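PDB 4WVA: mannosylglycerate hydrolase MGH1-like glycoside hydrolase domain-containing protein from Thermus thermophilus HB8, which hydrolyses mannosylglycerate, a solute made by thermophiles under osmotic stress, to mannose and glycerate, and probably splits glucosylglycerate as well. Local coordinates for residues A[21-26]-A[30-35]; A[59-64]-A[73-78]; A[36-41]-A[355-360]; A[41-44]-A[49-52]. One frame throughout, in Å; residues are numbered along the deposited sequence.

Three of the four contacts draw on helix 33-43 of this (alpha/alpha)6-barrel enzyme, and they show how chemistry follows place. Interaction 3, its centre about 8 Å from that of the chain, is wholly buried and built of aromatic rings, a leucine and one asparagine. Interaction 1, at the start of the same helix, is also buried but mixes proline packing with a bridging water beside substrate-binding residues. Interaction 4, buried but with its centre about 18 Å out, joins the end of that helix to helix 48-62 through a stacked arginine, and Thr21 links it to interaction 1. Interaction 2, partly buried, sets the far end of helix 48-62 against a small sheet shared with interaction 1.

Interaction 1 (A[21-26]-A[30-35]); sequences TVPAHG and YQWLWD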
loop_
_atom_site.group_PDB
_atom_site.type_symbol
_atom_site.label_atom_id
_atom_site.label_comp_id
_atom_site.label_asym_id
_atom_site.label_seq_id
_atom_site.Cartn_x
_atom_site.Cartn_y
_atom_site.Cartn_z
ATOM N N THR A 21 -37.092 6.316 3.152
ATOM C CA THR A 21 -37.265 7.588 2.492
ATOM C C THR A 21 -37.248 7.350 0.992
ATOM O O THR A 21 -36.347 6.690 0.463
ATOM C CB THR A 21 -36.121 8.538 2.892
ATOM O OG1 THR A 21 -35.936 8.490 4.314
ATOM C CG2 THR A 21 -36.403 9.938 2.440
ATOM N N VAL A 22 -38.267 7.818 0.289
ATOM C CA VAL A 22 -38.215 7.767 -1.169
ATOM C C VAL A 22 -37.168 8.730 -1.706
ATOM O O VAL A 22 -37.001 9.815 -1.169
ATOM C CB VAL A 22 -39.564 8.060 -1.845
ATOM C CG1 VAL A 22 -40.594 7.050 -1.393
ATOM C CG2 VAL A 22 -40.034 9.496 -1.628
ATOM N N PRO A 23 -36.445 8.331 -2.766
ATOM C CA PRO A 23 -35.497 9.297 -3.324
ATOM C C PRO A 23 -36.137 10.573 -3.854
ATOM O O PRO A 23 -35.533 11.646 -3.783
ATOM C CB PRO A 23 -34.804 8.510 -4.439
ATOM C CG PRO A 23 -34.871 7.097 -3.970
ATOM C CD PRO A 23 -36.196 6.971 -3.274
ATOM N N ALA A 24 -37.353 10.456 -4.393
ATOM C CA ALA A 24 -38.106 11.632 -4.832
ATOM C C ALA A 24 -39.556 11.217 -4.994
ATOM O O ALA A 24 -39.809 10.137 -5.485
ATOM C CB ALA A 24 -37.574 12.168 -6.141
ATOM N N HIS A 25 -40.476 12.069 -4.543
ATOM C CA HIS A 25 -41.915 11.834 -4.703
ATOM C C HIS A 25 -42.266 11.519 -6.154
ATOM O O HIS A 25 -41.827 12.212 -7.062
ATOM C CB HIS A 25 -42.712 13.074 -4.271
ATOM C CG HIS A 25 -44.192 12.891 -4.392
ATOM N ND1 HIS A 25 -44.906 13.351 -5.473
ATOM C CD2 HIS A 25 -45.075 12.219 -3.613
ATOM C CE1 HIS A 25 -46.177 13.010 -5.338
ATOM N NE2 HIS A 25 -46.309 12.327 -4.216
ATOM N N GLY A 26 -43.055 10.475 -6.363
ATOM C CA GLY A 26 -43.573 10.149 -7.692
ATOM C C GLY A 26 -42.568 9.421 -8.561
ATOM O O GLY A 26 -42.812 8.283 -8.995
ATOM N N TYR A 30 -40.230 4.245 -4.065
ATOM C CA TYR A 30 -39.888 3.021 -3.377
ATOM C C TYR A 30 -38.591 3.294 -2.632
ATOM O O TYR A 30 -38.135 4.459 -2.569
ATOM C CB TYR A 30 -39.672 1.849 -4.362
ATOM C CG TYR A 30 -40.844 1.509 -5.249
ATOM C CD1 TYR A 30 -41.992 0.948 -4.703
ATOM C CD2 TYR A 30 -40.791 1.708 -6.628
ATOM C CE1 TYR A 30 -43.071 0.611 -5.510
ATOM C CE2 TYR A 30 -41.877 1.370 -7.439
ATOM C CZ TYR A 30 -43.009 0.828 -6.855
ATOM O OH TYR A 30 -44.113 0.470 -7.635
ATOM N N GLN A 31 -38.018 2.256 -2.037
ATOM C CA GLN A 31 -36.706 2.368 -1.381
ATOM C C GLN A 31 -35.570 1.899 -2.298
ATOM O O GLN A 31 -35.596 0.780 -2.813
ATOM C CB GLN A 31 -36.681 1.575 -0.077
ATOM C CG GLN A 31 -35.341 1.617 0.658
ATOM C CD GLN A 31 -35.355 1.117 2.092
ATOM O OE1 GLN A 31 -34.596 1.621 2.950
ATOM N NE2 GLN A 31 -36.155 0.107 2.370
ATOM N N TRP A 32 -34.569 2.763 -2.474
ATOM C CA TRP A 32 -33.375 2.432 -3.262
ATOM C C TRP A 32 -32.167 2.223 -2.332
ATOM O O TRP A 32 -32.050 2.869 -1.302
ATOM C CB TRP A 32 -33.049 3.571 -4.232
ATOM C CG TRP A 32 -33.552 3.386 -5.623
ATOM C CD1 TRP A 32 -32.813 3.013 -6.702
ATOM C CD2 TRP A 32 -34.888 3.568 -6.108
ATOM N NE1 TRP A 32 -33.579 2.973 -7.823
ATOM C CE2 TRP A 32 -34.863 3.306 -7.493
ATOM C CE3 TRP A 32 -36.100 3.918 -5.510
ATOM C CZ2 TRP A 32 -35.996 3.371 -8.283
ATOM C CZ3 TRP A 32 -37.236 3.995 -6.313
ATOM C CH2 TRP A 32 -37.175 3.715 -7.667
ATOM N N LEU A 33 -31.284 1.314 -2.724
ATOM C CA LEU A 33 -30.153 0.871 -1.913
ATOM C C LEU A 33 -29.147 1.988 -1.645
ATOM O O LEU A 33 -28.966 2.382 -0.474
ATOM C CB LEU A 33 -29.477 -0.320 -2.598
ATOM C CG LEU A 33 -28.436 -1.151 -1.843
ATOM C CD1 LEU A 33 -28.102 -2.378 -2.692
ATOM C CD2 LEU A 33 -27.180 -0.362 -1.492
ATOM N N TRP A 34 -28.442 2.491 -2.658
ATOM C CA TRP A 34 -27.400 3.474 -2.299
ATOM C C TRP A 34 -28.015 4.800 -1.852
ATOM O O TRP A 34 -27.460 5.447 -0.974
ATOM C CB TRP A 34 -26.217 3.625 -3.297
ATOM C CG TRP A 34 -26.421 4.383 -4.576
ATOM C CD1 TRP A 34 -27.585 4.559 -5.302
ATOM C CD2 TRP A 34 -25.377 5.013 -5.344
ATOM N NE1 TRP A 34 -27.310 5.269 -6.446
ATOM C CE2 TRP A 34 -25.966 5.563 -6.482
ATOM C CE3 TRP A 34 -23.984 5.155 -5.158
ATOM C CZ2 TRP A 34 -25.223 6.262 -7.436
ATOM C CZ3 TRP A 34 -23.249 5.850 -6.105
ATOM C CH2 TRP A 34 -23.866 6.388 -7.228
ATOM N N ASP A 35 -29.220 5.124 -2.332
ATOM C CA ASP A 35 -29.894 6.323 -1.859
ATOM C C ASP A 35 -30.111 6.246 -0.362
ATOM O O ASP A 35 -29.845 7.210 0.350
ATOM C CB ASP A 35 -31.248 6.536 -2.549
ATOM C CG ASP A 35 -31.131 6.746 -4.035
ATOM O OD1 ASP A 35 -30.660 5.812 -4.742
ATOM O OD2 ASP A 35 -31.539 7.825 -4.511
HETATM O O HOH W 1 -34.343 5.045 -0.642
#
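Pro23 is the hub of this contact, its ring lodged among Tyr30, Trp32 and Asp35. The three ring methylenes divide their contacts: CD lies 3.3 Å from the carbonyl O of Tyr30, CG packs 3.7 Å from Trp32 CE3 on the six-membered ring of the indole while also lying near the carboxylate, and CB comes within 3.3 Å of Asp35 OD2. The pyrrolidine crosses both the indole and the carboxylate at about a right angle. Tyr30 O, in turn, sits in the plane of the Trp32 ring at its edge, and it also receives a CA-H...O contact from Val22 CA at 3.6 Å, with a nearly straight 159° at the hydrogen. Alongside, one water joins the two backbones: it donates to Thr21 O at 2.8 Å and accepts from Trp32 N at 2.9 Å. Trp32 is the N-cap of helix 33-43, and Asp35 stands in that helix's first turn, where CG beside the backbone N (chi1 -63°) brings the carboxylate to Pro23. Farther out, Tyr28 meets Trp32 edge to face, while Glu54 takes a hydrogen bond from the Thr21 hydroxyl. Residues 32-35 probably all bind substrate, and a Tris molecule, probably from the crystallisation liquor, is weakly hydrogen-bonded to Asp35 OD2, consistent with a pocket there. From the loop, OD2 meets only carbon atoms of Pro23, so this packing gives the carboxylate no hydrogen-bond partner, in contrast to the Tris.

Interaction 2 (A[59-64]-A[73-78]); sequences FDYGQG and VFHEQS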
loop_
_atom_site.group_PDB
_atom_site.type_symbol
_atom_site.label_atom_id
_atom_site.label_comp_id
_atom_site.label_asym_id
_atom_site.label_seq_id
_atom_site.Cartn_x
_atom_site.Cartn_y
_atom_site.Cartn_z
ATOM N N PHE A 59 -32.414 -3.730 4.839
ATOM C CA PHE A 59 -32.014 -5.132 4.994
ATOM C C PHE A 59 -33.185 -6.038 5.320
ATOM O O PHE A 59 -33.339 -7.129 4.735
ATOM C CB PHE A 59 -30.916 -5.279 6.043
ATOM C CG PHE A 59 -29.554 -4.961 5.512
ATOM C CD1 PHE A 59 -28.806 -5.931 4.875
ATOM C CD2 PHE A 59 -29.043 -3.681 5.606
ATOM C CE1 PHE A 59 -27.556 -5.645 4.366
ATOM C CE2 PHE A 59 -27.794 -3.391 5.108
ATOM C CZ PHE A 59 -27.057 -4.367 4.472
ATOM N N ASP A 60 -34.024 -5.595 6.252
ATOM C CA ASP A 60 -35.134 -6.450 6.724
ATOM C C ASP A 60 -36.126 -6.799 5.614
ATOM O O ASP A 60 -36.595 -7.948 5.530
ATOM C CB ASP A 60 -35.872 -5.772 7.881
ATOM C CG ASP A 60 -35.142 -5.883 9.191
ATOM O OD1 ASP A 60 -34.253 -6.730 9.315
ATOM O OD2 ASP A 60 -35.482 -5.120 10.115
ATOM N N TYR A 61 -36.435 -5.831 4.762
ATOM C CA TYR A 61 -37.383 -6.055 3.664
ATOM C C TYR A 61 -36.756 -6.302 2.303
ATOM O O TYR A 61 -37.440 -6.757 1.383
ATOM C CB TYR A 61 -38.379 -4.895 3.595
ATOM C CG TYR A 61 -39.181 -4.811 4.851
ATOM C CD1 TYR A 61 -40.249 -5.675 5.066
ATOM C CD2 TYR A 61 -38.852 -3.903 5.852
ATOM C CE1 TYR A 61 -40.979 -5.628 6.237
ATOM C CE2 TYR A 61 -39.562 -3.850 7.034
ATOM C CZ TYR A 61 -40.634 -4.711 7.214
ATOM O OH TYR A 61 -41.364 -4.666 8.380
ATOM N N GLY A 62 -35.464 -6.010 2.161
ATOM C CA GLY A 62 -34.777 -6.174 0.879
ATOM C C GLY A 62 -33.911 -7.408 0.749
ATOM O O GLY A 62 -33.868 -8.025 -0.309
ATOM N N GLN A 63 -33.192 -7.790 1.801
ATOM C CA GLN A 63 -32.136 -8.785 1.615
ATOM C C GLN A 63 -32.713 -10.162 1.341
ATOM O O GLN A 63 -33.561 -10.635 2.080
ATOM C CB GLN A 63 -31.183 -8.842 2.800
ATOM C CG GLN A 63 -29.947 -9.678 2.554
ATOM C CD GLN A 63 -28.929 -9.517 3.656
ATOM O OE1 GLN A 63 -29.275 -9.412 4.837
ATOM N NE2 GLN A 63 -27.661 -9.509 3.278
ATOM N N GLY A 64 -32.232 -10.760 0.259
ATOM C CA GLY A 64 -32.655 -12.104 -0.162
ATOM C C GLY A 64 -31.983 -13.186 0.650
ATOM O O GLY A 64 -31.040 -12.945 1.432
ATOM N N VAL A 73 -36.417 -1.971 -3.171
ATOM C CA VAL A 73 -37.423 -2.672 -2.397
ATOM C C VAL A 73 -38.768 -2.020 -2.729
ATOM O O VAL A 73 -38.989 -0.826 -2.443
ATOM C CB VAL A 73 -37.177 -2.600 -0.878
ATOM C CG1 VAL A 73 -38.184 -3.449 -0.129
ATOM C CG2 VAL A 73 -35.772 -3.067 -0.539
ATOM N N PHE A 74 -39.655 -2.803 -3.335
ATOM C CA PHE A 74 -40.937 -2.279 -3.840
ATOM C C PHE A 74 -42.018 -2.245 -2.740
ATOM O O PHE A 74 -43.087 -2.887 -2.851
ATOM C CB PHE A 74 -41.415 -3.092 -5.057
ATOM C CG PHE A 74 -40.523 -2.979 -6.273
ATOM C CD1 PHE A 74 -40.370 -1.766 -6.923
ATOM C CD2 PHE A 74 -39.847 -4.089 -6.793
ATOM C CE1 PHE A 74 -39.579 -1.651 -8.059
ATOM C CE2 PHE A 74 -39.051 -3.973 -7.923
ATOM C CZ PHE A 74 -38.915 -2.754 -8.560
ATOM N N HIS A 75 -41.756 -1.484 -1.685
ATOM C CA HIS A 75 -42.747 -1.279 -0.635
ATOM C C HIS A 75 -44.081 -0.798 -1.213
ATOM O O HIS A 75 -44.104 0.074 -2.076
ATOM C CB HIS A 75 -42.295 -0.231 0.376
ATOM C CG HIS A 75 -40.993 -0.538 1.047
ATOM N ND1 HIS A 75 -40.861 -1.487 2.038
ATOM C CD2 HIS A 75 -39.757 -0.010 0.861
ATOM C CE1 HIS A 75 -39.606 -1.513 2.452
ATOM N NE2 HIS A 75 -38.920 -0.621 1.759
ATOM N N GLU A 76 -45.170 -1.379 -0.710
ATOM C CA GLU A 76 -46.527 -0.927 -1.043
ATOM C C GLU A 76 -46.796 0.415 -0.361
ATOM O O GLU A 76 -46.311 0.657 0.751
ATOM C CB GLU A 76 -47.575 -1.957 -0.592
ATOM C CG GLU A 76 -47.378 -3.350 -1.190
ATOM C CD GLU A 76 -48.657 -4.187 -1.275
ATOM O OE1 GLU A 76 -49.768 -3.643 -1.054
ATOM O OE2 GLU A 76 -48.555 -5.398 -1.588
ATOM N N GLN A 77 -47.550 1.280 -1.037
ATOM C CA GLN A 77 -47.919 2.604 -0.516
ATOM C C GLN A 77 -48.695 2.465 0.783
ATOM O O GLN A 77 -49.577 1.619 0.896
ATOM C CB GLN A 77 -48.774 3.369 -1.551
ATOM C CG GLN A 77 -49.108 4.825 -1.207
ATOM C CD GLN A 77 -47.895 5.758 -1.175
ATOM O OE1 GLN A 77 -47.110 5.752 -0.219
ATOM N NE2 GLN A 77 -47.755 6.588 -2.210
ATOM N N SER A 78 -48.328 3.277 1.769
ATOM C CA SER A 78 -49.029 3.320 3.046
ATOM C C SER A 78 -49.487 4.739 3.319
ATOM O O SER A 78 -48.943 5.696 2.782
ATOM C CB SER A 78 -48.121 2.860 4.173
ATOM O OG SER A 78 -47.014 3.718 4.284
#
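Tyr61 and Gly62 pack against Val73 and His75 in a helix-on-sheet contact, where the last turn of helix 48-62 rests on strand 72-74, the central strand of a small three-stranded antiparallel sheet attached to the (alpha/alpha)6 barrel. The contact is partly buried and is carried by apolar and aromatic packing. Val73 does much of the work with its two methyls. CG1, anti to the backbone N (chi1 -175°), lies 4.0 Å from Tyr61 CB and also approaches the Tyr61 carbonyl, whereas CG2 turns to the neighbouring glycine. Pro96 adds a further surface to both Tyr61 and Val73, and the backbone of Val73 pairs with Gln31 on the adjoining strand.

Past Val73 the chain bends in an inverse gamma turn centred on Phe74, with a weak hydrogen bond of 2.9 Å from His75 N to Val73 O. The bend brings the imidazole back beside the valine, so that Val73 CG1 sits 3.4 Å above the plane of the His75 ring, toward its rim. From there His75 directs its edge to the face of Tyr61 in an offset edge-to-face pair, the ring centroids 5.9 Å apart and the planes at 71°. Phe20 stacks with the same imidazole, which probably helps hold its orientation. The helix backbone itself comes close at Gly62: its CA lies 3.6 Å from Val73 CG2, and a beta carbon on that glycine would fall only 2.9 Å from this methyl.

Interaction 3 (A[36-41]-A[355-360]); sequences SAFIAL and WINVNW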
loop_
_atom_site.group_PDB
_atom_site.type_symbol
_atom_site.label_atom_id
_atom_site.label_comp_id
_atom_site.label_asym_id
_atom_site.label_seq_id
_atom_site.Cartn_x
_atom_site.Cartn_y
_atom_site.Cartn_z
ATOM N N SER A 36 -30.627 5.117 0.127
ATOM C CA SER A 36 -30.943 5.014 1.551
ATOM C C SER A 36 -29.687 5.201 2.385
ATOM O O SER A 36 -29.740 5.767 3.464
ATOM C CB SER A 36 -31.650 3.699 1.886
ATOM O OG SER A 36 -33.051 3.827 1.699
ATOM N N ALA A 37 -28.543 4.747 1.870
ATOM C CA ALA A 37 -27.311 4.839 2.619
ATOM C C ALA A 37 -26.935 6.309 2.775
ATOM O O ALA A 37 -26.645 6.749 3.883
ATOM C CB ALA A 37 -26.203 4.064 1.936
ATOM N N PHE A 38 -26.959 7.067 1.683
ATOM C CA PHE A 38 -26.637 8.515 1.781
ATOM C C PHE A 38 -27.688 9.228 2.632
ATOM O O PHE A 38 -27.355 10.115 3.412
ATOM C CB PHE A 38 -26.524 9.205 0.420
ATOM C CG PHE A 38 -25.417 8.671 -0.443
ATOM C CD1 PHE A 38 -24.081 8.886 -0.107
ATOM C CD2 PHE A 38 -25.700 7.948 -1.594
ATOM C CE1 PHE A 38 -23.068 8.389 -0.897
ATOM C CE2 PHE A 38 -24.678 7.439 -2.383
ATOM C CZ PHE A 38 -23.354 7.664 -2.035
ATOM N N ILE A 39 -28.958 8.880 2.445
ATOM C CA ILE A 39 -30.042 9.539 3.170
ATOM C C ILE A 39 -29.905 9.365 4.674
ATOM O O ILE A 39 -30.149 10.305 5.418
ATOM C CB ILE A 39 -31.421 9.071 2.650
ATOM C CG1 ILE A 39 -31.635 9.562 1.214
ATOM C CG2 ILE A 39 -32.549 9.476 3.601
ATOM C CD1 ILE A 39 -32.735 8.810 0.483
ATOM N N ALA A 40 -29.510 8.170 5.123
ATOM C CA ALA A 40 -29.271 7.919 6.546
ATOM C C ALA A 40 -28.303 8.916 7.181
ATOM O O ALA A 40 -28.493 9.327 8.326
ATOM C CB ALA A 40 -28.810 6.475 6.769
ATOM N N LEU A 41 -27.278 9.341 6.439
ATOM C CA LEU A 41 -26.362 10.382 6.930
ATOM C C LEU A 41 -27.085 11.696 7.206
ATOM O O LEU A 41 -26.777 12.389 8.193
ATOM C CB LEU A 41 -25.215 10.600 5.943
ATOM C CG LEU A 41 -24.247 9.421 5.767
ATOM C CD1 LEU A 41 -23.239 9.678 4.643
ATOM C CD2 LEU A 41 -23.539 9.108 7.077
ATOM N N TRP A 355 -23.590 15.909 -9.553
ATOM C CA TRP A 355 -24.349 15.137 -8.583
ATOM C C TRP A 355 -23.787 15.353 -7.194
ATOM O O TRP A 355 -22.582 15.283 -6.962
ATOM C CB TRP A 355 -24.289 13.649 -8.907
ATOM C CG TRP A 355 -25.031 13.252 -10.157
ATOM C CD1 TRP A 355 -24.664 13.478 -11.449
ATOM C CD2 TRP A 355 -26.260 12.539 -10.206
ATOM N NE1 TRP A 355 -25.607 12.952 -12.311
ATOM C CE2 TRP A 355 -26.592 12.362 -11.571
ATOM C CE3 TRP A 355 -27.115 12.028 -9.229
ATOM C CZ2 TRP A 355 -27.732 11.679 -11.972
ATOM C CZ3 TRP A 355 -28.252 11.366 -9.622
ATOM C CH2 TRP A 355 -28.551 11.189 -10.988
ATOM N N ILE A 356 -24.673 15.555 -6.238
ATOM C CA ILE A 356 -24.227 15.911 -4.903
ATOM C C ILE A 356 -23.535 14.751 -4.187
ATOM O O ILE A 356 -22.555 14.969 -3.452
ATOM C CB ILE A 356 -25.404 16.448 -4.057
ATOM C CG1 ILE A 356 -26.079 17.639 -4.746
ATOM C CG2 ILE A 356 -24.952 16.861 -2.671
ATOM C CD1 ILE A 356 -25.212 18.835 -5.049
ATOM N N ASN A 357 -24.055 13.534 -4.334
ATOM C CA ASN A 357 -23.430 12.393 -3.673
ATOM C C ASN A 357 -21.980 12.132 -4.142
ATOM O O ASN A 357 -21.100 11.784 -3.336
ATOM C CB ASN A 357 -24.285 11.128 -3.809
ATOM C CG ASN A 357 -24.325 10.589 -5.226
ATOM O OD1 ASN A 357 -24.425 11.342 -6.193
ATOM N ND2 ASN A 357 -24.261 9.269 -5.355
ATOM N N VAL A 358 -21.748 12.301 -5.442
ATOM C CA VAL A 358 -20.408 12.122 -6.004
ATOM C C VAL A 358 -19.501 13.296 -5.600
ATOM O O VAL A 358 -18.333 13.081 -5.242
ATOM C CB VAL A 358 -20.450 11.897 -7.532
ATOM C CG1 VAL A 358 -19.043 11.802 -8.100
ATOM C CG2 VAL A 358 -21.240 10.626 -7.830
ATOM N N ASN A 359 -20.010 14.530 -5.617
ATOM C CA ASN A 359 -19.214 15.644 -5.083
ATOM C C ASN A 359 -18.752 15.334 -3.662
ATOM O O ASN A 359 -17.600 15.600 -3.286
ATOM C CB ASN A 359 -20.004 16.964 -5.034
ATOM C CG ASN A 359 -19.862 17.811 -6.289
ATOM O OD1 ASN A 359 -19.743 19.079 -6.221
ATOM N ND2 ASN A 359 -19.875 17.183 -7.405
ATOM N N TRP A 360 -19.678 14.814 -2.849
ATOM C CA TRP A 360 -19.378 14.482 -1.458
ATOM C C TRP A 360 -18.310 13.373 -1.333
ATOM O O TRP A 360 -17.308 13.557 -0.614
ATOM C CB TRP A 360 -20.660 14.145 -0.697
ATOM C CG TRP A 360 -20.363 13.750 0.717
ATOM C CD1 TRP A 360 -20.009 14.581 1.751
ATOM C CD2 TRP A 360 -20.346 12.426 1.237
ATOM N NE1 TRP A 360 -19.778 13.839 2.883
ATOM C CE2 TRP A 360 -19.973 12.517 2.595
ATOM C CE3 TRP A 360 -20.621 11.164 0.691
ATOM C CZ2 TRP A 360 -19.859 11.397 3.411
ATOM C CZ3 TRP A 360 -20.512 10.049 1.507
ATOM C CH2 TRP A 360 -20.131 10.176 2.854
#
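Helix segments 36-41 and 356-360 cross at 71° with their axes 11.9 Å apart, and Phe38 and Asn357 stand where the backbones come nearest. At such a spacing large side chains must bridge the gap. Asn357 lays its CB over the centre of the Phe38 ring, 3.9 Å from the centroid, in a CH-pi contact. Its CG lies between the backbone N and the carbonyl carbon (chi1 70°), and the amide stands almost perpendicular to the ring, at 86°, with ND2 3.5 Å from Phe38 CE2. Trp360 arrives at the edge of the same phenyl ring, its CZ3 3.9 Å from Phe38 CE1. One turn on, Leu41 crosses the indole and sets CD1 3.6 Å from Trp360 CH2. Trp410 of helix 409-418 meets Phe38 edge to face and also touches Asn357, tying a third helix into this part of the (alpha/alpha)6 barrel. An alanine in place of Phe38 is likely to leave a gap between the helices, stripping the Asn357 methylene of its ring and the Trp360 indole of an edge neighbour. Because Asn357 also borders Trp34 and Trp350, probable substrate-binding residues, this apolar, aromatic packing is consistent with a second shell behind the substrate site.

Interaction 4 (A[41-44]-A[49-52]); sequences LGWT and ERAW
Arg50 lies over Trp43 at two points, its CG and its guanidinium. Its CG is anti to the backbone N (chi1 -179°) and the chain then bends at the next bond (chi2 62°), which folds the side chain down onto the indole. CG lies 3.5 Å from Trp43 CD2, a CH-pi contact over the six-membered ring. The guanidinium follows, nearly flat on the indole with the planes 25° apart, and CZ stands 4.0 Å from the centroid of the five-membered ring in a cation-pi interaction. A salt bridge from NH1 to Glu54 and a hydrogen bond from NH2 to Ser16 help hold the charged group flat, while Trp43 NE1 bonds to Thr21 OG1. Next along the helix, Ala51 fills the closest approach of the backbones: its CB is 3.8 Å from Trp43 CB and 4.0 Å from Thr44 CG2. The Thr44 hydroxyl is turned back to Leu41 O, to which it donates a 2.6 Å bond. A serine in place of Trp43 would probably leave the guanidinium without its stacking surface and freer to turn, and Thr21 without the indole partner. Two consecutive, roughly antiparallel helices joined by a short turn make an alpha-alpha hairpin, a motif in keeping with the (alpha/alpha)6-barrel fold of this family.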
loop_
_atom_site.group_PDB
_atom_site.type_symbol
_atom_site.label_atom_id
_atom_site.label_comp_id
_atom_site.label_asym_id
_atom_site.label_seq_id
_atom_site.Cartn_x
_atom_site.Cartn_y
_atom_site.Cartn_z
ATOM N N LEU A 41 -27.278 9.341 6.439
ATOM C CA LEU A 41 -26.362 10.382 6.930
ATOM C C LEU A 41 -27.085 11.696 7.206
ATOM O O LEU A 41 -26.777 12.389 8.193
ATOM C CB LEU A 41 -25.215 10.600 5.943
ATOM C CG LEU A 41 -24.247 9.421 5.767
ATOM C CD1 LEU A 41 -23.239 9.678 4.643
ATOM C CD2 LEU A 41 -23.539 9.108 7.077
ATOM N N GLY A 42 -28.057 12.035 6.359
ATOM C CA GLY A 42 -28.875 13.216 6.583
ATOM C C GLY A 42 -29.715 13.103 7.843
ATOM O O GLY A 42 -29.816 14.055 8.613
ATOM N N TRP A 43 -30.315 11.926 8.063
ATOM C CA TRP A 43 -31.151 11.723 9.237
ATOM C C TRP A 43 -30.386 11.877 10.564
ATOM O O TRP A 43 -30.995 12.182 11.603
ATOM C CB TRP A 43 -31.864 10.362 9.186
ATOM C CG TRP A 43 -33.005 10.314 8.212
ATOM C CD1 TRP A 43 -33.111 9.507 7.113
ATOM C CD2 TRP A 43 -34.203 11.093 8.248
ATOM N NE1 TRP A 43 -34.301 9.748 6.455
ATOM C CE2 TRP A 43 -34.992 10.708 7.140
ATOM C CE3 TRP A 43 -34.702 12.069 9.122
ATOM C CZ2 TRP A 43 -36.246 11.257 6.884
ATOM C CZ3 TRP A 43 -35.939 12.618 8.856
ATOM C CH2 TRP A 43 -36.701 12.209 7.760
ATOM N N THR A 44 -29.064 11.704 10.545
ATOM C CA THR A 44 -28.263 11.891 11.780
ATOM C C THR A 44 -28.397 13.324 12.308
ATOM O O THR A 44 -28.085 13.590 13.477
ATOM C CB THR A 44 -26.747 11.611 11.603
ATOM O OG1 THR A 44 -26.161 12.583 10.730
ATOM C CG2 THR A 44 -26.479 10.220 11.075
ATOM N N GLU A 49 -32.081 7.502 15.782
ATOM C CA GLU A 49 -32.868 6.288 15.592
ATOM C C GLU A 49 -33.391 6.200 14.163
ATOM O O GLU A 49 -33.390 5.125 13.572
ATOM C CB GLU A 49 -34.051 6.180 16.566
ATOM C CG GLU A 49 -34.823 4.851 16.418
ATOM C CD GLU A 49 -33.967 3.610 16.709
ATOM O OE1 GLU A 49 -33.581 2.847 15.771
ATOM O OE2 GLU A 49 -33.673 3.388 17.899
ATOM N N ARG A 50 -33.842 7.330 13.630
ATOM C CA ARG A 50 -34.380 7.393 12.282
ATOM C C ARG A 50 -33.329 7.039 11.231
ATOM O O ARG A 50 -33.652 6.387 10.243
ATOM C CB ARG A 50 -34.966 8.784 12.019
ATOM C CG ARG A 50 -35.589 8.954 10.647
ATOM C CD ARG A 50 -36.762 8.031 10.429
ATOM N NE ARG A 50 -37.346 8.206 9.102
ATOM C CZ ARG A 50 -36.859 7.678 7.977
ATOM N NH1 ARG A 50 -35.747 6.928 7.996
ATOM N NH2 ARG A 50 -37.497 7.878 6.828
ATOM N N ALA A 51 -32.075 7.442 11.466
ATOM C CA ALA A 51 -30.962 7.099 10.579
ATOM C C ALA A 51 -30.746 5.587 10.552
ATOM O O ALA A 51 -30.618 4.993 9.501
ATOM C CB ALA A 51 -29.706 7.829 11.002
ATOM N N TRP A 52 -30.738 4.959 11.720
ATOM C CA TRP A 52 -30.604 3.507 11.776
ATOM C C TRP A 52 -31.783 2.826 11.086
ATOM O O TRP A 52 -31.625 1.853 10.355
ATOM C CB TRP A 52 -30.554 3.018 13.208
ATOM C CG TRP A 52 -29.281 3.228 13.929
ATOM C CD1 TRP A 52 -29.063 4.054 14.973
ATOM C CD2 TRP A 52 -28.038 2.559 13.678
ATOM N NE1 TRP A 52 -27.764 3.959 15.398
ATOM C CE2 TRP A 52 -27.113 3.034 14.621
ATOM C CE3 TRP A 52 -27.625 1.592 12.757
ATOM C CZ2 TRP A 52 -25.792 2.584 14.660
ATOM C CZ3 TRP A 52 -26.305 1.152 12.796
ATOM C CH2 TRP A 52 -25.420 1.627 13.740
#